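Side-chain contacts in E3 SUMO-protein ligase SIZ1 (Saccharomyces cerevisiae, PDB 3I2D), which acts as an E3 ligase that attaches SUMO (Smt3) to septins and the replication clamp PCNA, using an SP-RING zinc finger needed for that activity: residues 143-148 with 167-172; 223-228 with 304-309. One frame throughout, in Å; residues are numbered along the deposited sequence.

Contact 1 of 2, residues 143-148 with 167-172; sequences NELRCN and KPADLT
Leu145, Ala169, Leu171 and Cys147 meet between two antiparallel sheets of the PINIT domain: strand 143-147 belongs to one sheet, strand 169-170 lies at the edge of the other, and side chains of strand 143-147 pack against Ala169 of that edge strand and Leu171 just beyond it. The contact itself is wholly apolar. Leu145 reaches across with CD2, which lies 3.6 Å from Ala169 CB and 4.1 Å from Leu171 CD2, so one methyl serves both partners. With CG of Leu145 anti to the backbone N (chi1 -175°) and chi2 near 66°, CD2 is the methyl that meets the other segment, and the leucine side chains cross at about a right angle. Val184 of strand 182-191 touches both leucines, and Ile152 lies against Leu171 and Cys147.

The polar side chains take no part in this layer. Arg146 points away from 167-172, and its NE forms a salt bridge with Glu144 OE2, weak as a hydrogen bond. The CB of Asp170, a buried residue, also points away from strand 143-147; its OD1 accepts from Thr172 OG1 at 2.7 Å, nearly in line with the C-O bond, and weakly from Thr172 N, while OD2 pairs with Arg118. Both carboxylate oxygens are thereby engaged, holding the group in place where the strand ends. Beside the leucines, the sulfur joins the apolar layer, Cys147 SG resting 4.2 Å from Leu171 CB.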
loop_
_atom_site.group_PDB
_atom_site.type_symbol
_atom_site.label_atom_id
_atom_site.label_comp_id
_atom_site.label_asym_id
_atom_site.label_seq_id
_atom_site.Cartn_x
_atom_site.Cartn_y
_atom_site.Cartn_z
ATOM N N ASN A 143 7.874 21.435 -8.394
ATOM C CA ASN A 143 8.845 21.445 -7.313
ATOM C C ASN A 143 10.122 20.749 -7.717
ATOM O O ASN A 143 10.177 20.037 -8.714
ATOM C CB ASN A 143 8.265 20.783 -6.054
ATOM C CG ASN A 143 8.289 19.253 -6.110
ATOM O OD1 ASN A 143 9.348 18.644 -6.179
ATOM N ND2 ASN A 143 7.114 18.633 -6.057
ATOM N N GLU A 144 11.166 20.996 -6.954
ATOM C CA GLU A 144 12.436 20.346 -7.187
ATOM C C GLU A 144 13.013 20.033 -5.830
ATOM O O GLU A 144 13.248 20.935 -5.029
ATOM C CB GLU A 144 13.403 21.228 -7.948
ATOM C CG GLU A 144 14.736 20.541 -8.089
ATOM C CD GLU A 144 15.623 21.202 -9.103
ATOM O OE1 GLU A 144 15.198 21.282 -10.282
ATOM O OE2 GLU A 144 16.737 21.637 -8.713
ATOM N N LEU A 145 13.218 18.748 -5.571
ATOM C CA LEU A 145 13.758 18.308 -4.295
ATOM C C LEU A 145 15.216 17.901 -4.445
ATOM O O LEU A 145 15.589 17.178 -5.378
ATOM C CB LEU A 145 12.952 17.127 -3.761
ATOM C CG LEU A 145 13.317 16.613 -2.371
ATOM C CD1 LEU A 145 13.011 17.666 -1.311
ATOM C CD2 LEU A 145 12.529 15.356 -2.108
ATOM N N ARG A 146 16.037 18.384 -3.519
ATOM C CA ARG A 146 17.453 18.072 -3.515
ATOM C C ARG A 146 17.883 17.613 -2.139
ATOM O O ARG A 146 17.424 18.131 -1.116
ATOM C CB ARG A 146 18.280 19.296 -3.907
ATOM C CG ARG A 146 18.422 19.513 -5.388
ATOM C CD ARG A 146 19.134 20.826 -5.695
ATOM N NE ARG A 146 19.254 21.006 -7.136
ATOM C CZ ARG A 146 20.087 20.312 -7.909
ATOM N NH1 ARG A 146 20.889 19.398 -7.376
ATOM N NH2 ARG A 146 20.103 20.508 -9.220
ATOM N N CYS A 147 18.753 16.615 -2.126
ATOM C CA CYS A 147 19.299 16.102 -0.882
ATOM C C CYS A 147 20.805 16.185 -1.053
ATOM O O CYS A 147 21.365 15.563 -1.963
ATOM C CB CYS A 147 18.890 14.656 -0.648
ATOM S SG CYS A 147 19.302 14.135 1.011
ATOM N N ASN A 148 21.456 16.958 -0.186
ATOM C CA ASN A 148 22.896 17.154 -0.262
ATOM C C ASN A 148 23.285 17.451 -1.716
ATOM O O ASN A 148 24.058 16.720 -2.344
ATOM C CB ASN A 148 23.641 15.923 0.258
ATOM C CG ASN A 148 23.269 15.575 1.692
ATOM O OD1 ASN A 148 23.121 16.455 2.542
ATOM N ND2 ASN A 148 23.135 14.281 1.972
ATOM N N LYS A 167 3.316 10.850 -3.818
ATOM C CA LYS A 167 3.968 9.749 -3.123
ATOM C C LYS A 167 5.227 10.283 -2.487
ATOM O O LYS A 167 5.838 11.224 -3.002
ATOM C CB LYS A 167 4.300 8.603 -4.089
ATOM C CG LYS A 167 5.267 8.954 -5.211
ATOM C CD LYS A 167 5.252 7.879 -6.295
ATOM C CE LYS A 167 6.046 8.296 -7.527
ATOM N NZ LYS A 167 6.119 7.216 -8.561
ATOM N N PRO A 168 5.633 9.702 -1.354
ATOM C CA PRO A 168 6.844 10.154 -0.660
ATOM C C PRO A 168 8.124 10.036 -1.507
ATOM O O PRO A 168 8.197 9.259 -2.469
ATOM C CB PRO A 168 6.875 9.258 0.572
ATOM C CG PRO A 168 6.329 7.969 0.042
ATOM C CD PRO A 168 5.141 8.441 -0.775
ATOM N N ALA A 169 9.132 10.813 -1.132
ATOM C CA ALA A 169 10.401 10.809 -1.839
ATOM C C ALA A 169 11.487 10.107 -1.015
ATOM O O ALA A 169 11.665 10.392 0.159
ATOM C CB ALA A 169 10.812 12.234 -2.156
ATOM N N ASP A 170 12.194 9.180 -1.651
ATOM C CA ASP A 170 13.264 8.416 -1.018
ATOM C C ASP A 170 14.552 9.235 -0.976
ATOM O O ASP A 170 15.207 9.390 -2.009
ATOM C CB ASP A 170 13.534 7.148 -1.833
ATOM C CG ASP A 170 14.215 6.057 -1.021
ATOM O OD1 ASP A 170 14.926 6.392 -0.052
ATOM O OD2 ASP A 170 14.048 4.861 -1.353
ATOM N N LEU A 171 14.918 9.747 0.202
ATOM C CA LEU A 171 16.155 10.534 0.369
ATOM C C LEU A 171 17.372 9.638 0.621
ATOM O O LEU A 171 18.506 10.014 0.337
ATOM C CB LEU A 171 16.062 11.478 1.576
ATOM C CG LEU A 171 14.881 12.409 1.779
ATOM C CD1 LEU A 171 15.023 13.105 3.118
ATOM C CD2 LEU A 171 14.826 13.405 0.664
ATOM N N THR A 172 17.110 8.461 1.174
ATOM C CA THR A 172 18.120 7.486 1.561
ATOM C C THR A 172 19.400 7.292 0.760
ATOM O O THR A 172 20.490 7.334 1.326
ATOM C CB THR A 172 17.473 6.141 1.744
ATOM O OG1 THR A 172 16.169 6.335 2.308
ATOM C CG2 THR A 172 18.298 5.299 2.690
#

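Contact 2 of 2, residues 223-228 with 304-309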
loop_
_atom_site.group_PDB
_atom_site.type_symbol
_atom_site.label_atom_id
_atom_site.label_comp_id
_atom_site.label_asym_id
_atom_site.label_seq_id
_atom_site.Cartn_x
_atom_site.Cartn_y
_atom_site.Cartn_z
ATOM N N GLN A 223 -17.037 -25.517 3.436
ATOM C CA GLN A 223 -18.476 -25.456 3.650
ATOM C C GLN A 223 -19.053 -24.186 3.049
ATOM O O GLN A 223 -20.078 -24.236 2.375
ATOM C CB GLN A 223 -18.818 -25.531 5.142
ATOM C CG GLN A 223 -18.804 -26.946 5.736
ATOM C CD GLN A 223 -17.432 -27.615 5.670
ATOM O OE1 GLN A 223 -16.399 -26.984 5.927
ATOM N NE2 GLN A 223 -17.418 -28.901 5.343
ATOM N N ALA A 224 -18.391 -23.053 3.282
ATOM C CA ALA A 224 -18.843 -21.759 2.754
ATOM C C ALA A 224 -18.930 -21.791 1.227
ATOM O O ALA A 224 -19.960 -21.462 0.635
ATOM C CB ALA A 224 -17.884 -20.636 3.196
ATOM N N THR A 225 -17.838 -22.188 0.591
ATOM C CA THR A 225 -17.803 -22.257 -0.856
ATOM C C THR A 225 -18.902 -23.162 -1.405
ATOM O O THR A 225 -19.498 -22.863 -2.445
ATOM C CB THR A 225 -16.428 -22.758 -1.344
ATOM O OG1 THR A 225 -15.423 -21.806 -0.979
ATOM C CG2 THR A 225 -16.426 -22.940 -2.854
ATOM N N LEU A 226 -19.164 -24.267 -0.705
ATOM C CA LEU A 226 -20.182 -25.226 -1.126
ATOM C C LEU A 226 -21.571 -24.635 -1.060
ATOM O O LEU A 226 -22.390 -24.861 -1.954
ATOM C CB LEU A 226 -20.115 -26.489 -0.268
ATOM C CG LEU A 226 -19.044 -27.464 -0.754
ATOM C CD1 LEU A 226 -19.099 -28.751 0.050
ATOM C CD2 LEU A 226 -19.276 -27.752 -2.230
ATOM N N LEU A 227 -21.838 -23.886 0.008
ATOM C CA LEU A 227 -23.123 -23.234 0.181
ATOM C C LEU A 227 -23.323 -22.211 -0.923
ATOM O O LEU A 227 -24.421 -22.099 -1.472
ATOM C CB LEU A 227 -23.188 -22.545 1.534
ATOM C CG LEU A 227 -23.478 -23.460 2.710
ATOM C CD1 LEU A 227 -23.682 -22.611 3.946
ATOM C CD2 LEU A 227 -24.718 -24.288 2.416
ATOM N N TYR A 228 -22.267 -21.463 -1.244
ATOM C CA TYR A 228 -22.346 -20.477 -2.319
ATOM C C TYR A 228 -22.555 -21.213 -3.645
ATOM O O TYR A 228 -23.442 -20.867 -4.429
ATOM C CB TYR A 228 -21.059 -19.650 -2.407
ATOM C CG TYR A 228 -21.157 -18.518 -3.402
ATOM C CD1 TYR A 228 -21.651 -17.270 -3.018
ATOM C CD2 TYR A 228 -20.833 -18.714 -4.743
ATOM C CE1 TYR A 228 -21.825 -16.249 -3.942
ATOM C CE2 TYR A 228 -21.006 -17.703 -5.679
ATOM C CZ TYR A 228 -21.505 -16.473 -5.274
ATOM O OH TYR A 228 -21.696 -15.473 -6.201
ATOM N N ALA A 304 -8.269 -13.620 2.339
ATOM C CA ALA A 304 -8.069 -14.973 2.851
ATOM C C ALA A 304 -7.914 -16.019 1.739
ATOM O O ALA A 304 -8.432 -15.852 0.638
ATOM C CB ALA A 304 -9.233 -15.359 3.755
ATOM N N ILE A 305 -7.201 -17.098 2.042
ATOM C CA ILE A 305 -6.995 -18.178 1.088
ATOM C C ILE A 305 -8.295 -18.950 1.018
ATOM O O ILE A 305 -8.977 -19.094 2.025
ATOM C CB ILE A 305 -5.891 -19.167 1.572
ATOM C CG1 ILE A 305 -4.522 -18.488 1.543
ATOM C CG2 ILE A 305 -5.890 -20.437 0.703
ATOM C CD1 ILE A 305 -4.181 -17.899 0.207
ATOM N N SER A 306 -8.641 -19.443 -0.166
ATOM C CA SER A 306 -9.850 -20.238 -0.337
ATOM C C SER A 306 -9.452 -21.699 -0.219
ATOM O O SER A 306 -8.766 -22.231 -1.083
ATOM C CB SER A 306 -10.474 -19.999 -1.707
ATOM O OG SER A 306 -11.242 -21.119 -2.116
ATOM N N GLU A 307 -9.886 -22.339 0.857
ATOM C CA GLU A 307 -9.561 -23.729 1.090
ATOM C C GLU A 307 -10.108 -24.620 -0.017
ATOM O O GLU A 307 -9.445 -25.578 -0.443
ATOM C CB GLU A 307 -10.118 -24.173 2.435
ATOM C CG GLU A 307 -9.560 -25.501 2.895
ATOM C CD GLU A 307 -10.121 -25.931 4.228
ATOM O OE1 GLU A 307 -11.316 -26.300 4.270
ATOM O OE2 GLU A 307 -9.364 -25.888 5.228
ATOM N N PHE A 308 -11.310 -24.306 -0.493
ATOM C CA PHE A 308 -11.898 -25.108 -1.549
ATOM C C PHE A 308 -10.980 -25.146 -2.758
ATOM O O PHE A 308 -10.568 -26.225 -3.193
ATOM C CB PHE A 308 -13.255 -24.562 -1.996
ATOM C CG PHE A 308 -13.934 -25.446 -3.005
ATOM C CD1 PHE A 308 -14.482 -26.669 -2.620
ATOM C CD2 PHE A 308 -13.954 -25.107 -4.350
ATOM C CE1 PHE A 308 -15.035 -27.540 -3.557
ATOM C CE2 PHE A 308 -14.507 -25.977 -5.300
ATOM C CZ PHE A 308 -15.048 -27.194 -4.899
ATOM N N VAL A 309 -10.666 -23.961 -3.294
ATOM C CA VAL A 309 -9.815 -23.828 -4.471
ATOM C C VAL A 309 -8.389 -24.314 -4.216
ATOM O O VAL A 309 -7.757 -24.896 -5.101
ATOM C CB VAL A 309 -9.778 -22.362 -4.976
ATOM C CG1 VAL A 309 -8.892 -22.261 -6.203
ATOM C CG2 VAL A 309 -11.169 -21.897 -5.328
HETATM O O HOH W 1 -12.866 -22.367 0.162
#
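Thr225 of helix 222-234 presses its methyl group against Phe308 at the start of helix 307-313, joining a helix to the strand-to-helix turn of the SP-RING-type zinc finger. This is the tight part. Thr225 CG2 lies 3.5 Å from Phe308 CG and 3.6 Å from Phe308 CD2, approaching the ring obliquely, and the two side chains cross at about a right angle. CG2, anti to the backbone N, is the branch that meets the ring; OG1, beside the backbone N, passes 3.7 Å from Phe308 CB and reaches a water. Leu226 adds a looser touch: its CD2 comes obliquely to Phe308 CE1 at 4.4 Å, on the partly exposed flank of the helix.

On the polar side the segments do not close directly, and Thr225 OG1 and Ser306 OG stand 4.4 Å apart. The water bridges them, hydrogen-bonded to Thr225 OG1 at 2.9 Å and to Ser306 OG, and accepting from Phe308 N. Ser306 is the N-cap of helix 307-313: its OG also accepts from Val309 N, with a nearly straight N-H...O angle of 163°. The hydroxyl thus works twice, capping the first turn and anchoring the water, while backbone bonds tie Ile305 and Glu307 to Ile220, and Ser306 to Pro262. The zinc ion is about 11 Å from the Ser306 side chain, so the contact flanks the metal site without entering it.

The chemistry implies a divided junction: the threonine methyl and the phenylalanine ring pack directly, whereas the threonine hydroxyl, the serine cap and the Phe308 N-H share one water.

In the fold
The two contacts lie in different parts of an elongated chain, on opposite sides of its centre, with centres 46 Å apart and nearest atoms about 26 Å apart. They share no sheet or helix and follow in series: contact 1 closes within the PINIT domain before contact 2 opens. Contact 1 joins two antiparallel sheets of that domain; contact 2 joins helix 222-234 to Ser306 and the start of helix 307-313, just after strand 303-305, bridging 75 intervening residues that include the zinc ligands. Helix 207-215 comes between them in sequence. Each contact is thus internal to its own region, and segment 304-309 lies in the SP-RING-type finger, which mediates interaction with UBC9 and CDC3.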